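Local coordinates for uncharacterized protein MJ1062 (Methanocaldococcus jannaschii, PDB 3EO4), which is of unknown function but contains a GNAT-type acetyltransferase domain, the part described here, and may transfer acyl groups, at residues P91-L96 against K117-I122. Sequence-based numbering, arbitrary orientation.
Sequences PEIGIL and KWLKNI
With CG of Leu119 (chi1 -68°) and CG1 of Ile93 (chi1 -45°) both anti to their own carbonyl carbons, beside the backbone N, the two branched chains meet end to end through their terminal methyls. Ile93 CD1 stands 3.7 Å from Leu119 CD1; the isoleucine CB does not point directly at residues 117-122, but the CG1 arm carries CD1 across. Leu119 CD2 lies 4.1 Å from Pro91 CG, and Leu119 CD1 is hardly farther from that ring atom, the proline and the leucine running past one another in opposite senses. One leucine fork thus spans Ile93 and the proline just before the strand, a worked example of a helix packing on a sheet while the backbones remain well apart, 8.8 Å between the CA atoms of Pro91 and Leu119. Within the GNAT domain, the last turn of helix 107-121 packs where strand 92-97 meets strand 126-132, since Pro91 and Ile93 pair by backbone with His128. Leu86 and Tyr124, which touch both Pro91 and Leu119, also line the pocket of the bound polyether; Val112 and Val115 also touch Ile93. All three touching residues are buried and no hydrogen bond crosses, so between these two segments the contact is apolar, held by van der Waals and hydrophobic packing.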
# COMPACT_ATOMS: atom_id res chain seq x y z
N PRO A 91 25.67 11.42 -1.82
CA PRO A 91 24.52 10.60 -2.14
C PRO A 91 23.19 11.28 -1.79
O PRO A 91 23.12 12.17 -0.90
CB PRO A 91 24.73 9.34 -1.28
CG PRO A 91 25.61 9.77 -0.19
CD PRO A 91 26.52 10.80 -0.78
N GLU A 92 22.16 10.85 -2.50
CA GLU A 92 20.81 11.36 -2.35
C GLU A 92 19.97 10.46 -1.44
O GLU A 92 19.95 9.23 -1.62
CB GLU A 92 20.17 11.48 -3.72
CG GLU A 92 18.76 12.02 -3.67
CD GLU A 92 18.15 12.17 -5.06
OE1 GLU A 92 18.91 12.36 -6.02
OE2 GLU A 92 16.92 12.12 -5.19
N ILE A 93 19.27 11.08 -0.49
CA ILE A 93 18.41 10.34 0.46
C ILE A 93 16.95 10.54 0.08
O ILE A 93 16.52 11.68 -0.12
CB ILE A 93 18.56 10.87 1.93
CG1 ILE A 93 20.02 11.08 2.32
CG2 ILE A 93 17.77 10.00 2.95
CD1 ILE A 93 20.77 9.86 2.33
N GLY A 94 16.20 9.44 0.02
CA GLY A 94 14.75 9.48 -0.17
C GLY A 94 14.02 8.85 1.01
O GLY A 94 14.52 7.91 1.65
N ILE A 95 12.83 9.36 1.32
CA ILE A 95 12.07 8.83 2.45
C ILE A 95 10.58 8.89 2.13
O ILE A 95 10.12 9.83 1.47
CB ILE A 95 12.40 9.61 3.81
CG1 ILE A 95 11.52 9.19 4.98
CG2 ILE A 95 12.24 11.13 3.64
CD1 ILE A 95 12.18 8.18 5.91
N LEU A 96 9.82 7.92 2.62
CA LEU A 96 8.39 7.85 2.42
C LEU A 96 7.83 7.11 3.62
O LEU A 96 8.29 6.04 3.93
CB LEU A 96 8.16 7.04 1.15
CG LEU A 96 6.83 6.52 0.62
CD1 LEU A 96 7.15 5.78 -0.70
CD2 LEU A 96 6.13 5.56 1.55
N LYS A 117 23.92 8.06 9.71
CA LYS A 117 24.94 7.45 10.56
C LYS A 117 25.67 6.34 9.78
O LYS A 117 26.89 6.22 9.87
CB LYS A 117 24.32 6.91 11.85
CG LYS A 117 25.33 6.65 12.98
CD LYS A 117 25.72 7.99 13.69
CE LYS A 117 27.23 8.07 14.03
NZ LYS A 117 27.65 7.12 15.10
N TRP A 118 24.92 5.55 9.02
CA TRP A 118 25.51 4.47 8.24
C TRP A 118 26.45 5.06 7.19
O TRP A 118 27.56 4.59 7.03
CB TRP A 118 24.42 3.66 7.58
CG TRP A 118 24.91 2.59 6.62
CD1 TRP A 118 25.46 1.39 6.96
CD2 TRP A 118 24.90 2.64 5.18
NE1 TRP A 118 25.80 0.68 5.82
CE2 TRP A 118 25.46 1.42 4.72
CE3 TRP A 118 24.51 3.60 4.24
CZ2 TRP A 118 25.60 1.14 3.35
CZ3 TRP A 118 24.65 3.31 2.89
CH2 TRP A 118 25.19 2.09 2.46
N LEU A 119 26.00 6.09 6.48
CA LEU A 119 26.85 6.79 5.47
C LEU A 119 28.16 7.35 6.03
O LEU A 119 29.24 7.16 5.44
CB LEU A 119 26.07 7.94 4.83
CG LEU A 119 24.90 7.57 3.94
CD1 LEU A 119 24.14 8.85 3.62
CD2 LEU A 119 25.42 6.87 2.64
N LYS A 120 28.03 8.06 7.15
CA LYS A 120 29.15 8.65 7.86
C LYS A 120 30.20 7.60 8.25
O LYS A 120 31.40 7.82 8.08
CB LYS A 120 28.68 9.37 9.13
CG LYS A 120 29.76 10.14 9.82
CD LYS A 120 29.20 11.01 10.95
CE LYS A 120 30.34 11.78 11.62
NZ LYS A 120 29.89 13.18 11.96
N ASN A 121 29.74 6.47 8.76
CA ASN A 121 30.64 5.49 9.33
C ASN A 121 31.52 4.79 8.28
O ASN A 121 32.61 4.31 8.60
CB ASN A 121 29.83 4.46 10.11
CG ASN A 121 29.43 4.95 11.48
OD1 ASN A 121 29.86 6.03 11.94
ND2 ASN A 121 28.63 4.14 12.17
N ILE A 122 31.02 4.74 7.04
CA ILE A 122 31.80 4.24 5.91
C ILE A 122 32.52 5.31 5.10
O ILE A 122 33.11 4.98 4.06
CB ILE A 122 30.98 3.33 4.98
CG1 ILE A 122 29.72 4.04 4.47
CG2 ILE A 122 30.67 1.98 5.68
CD1 ILE A 122 29.07 3.30 3.40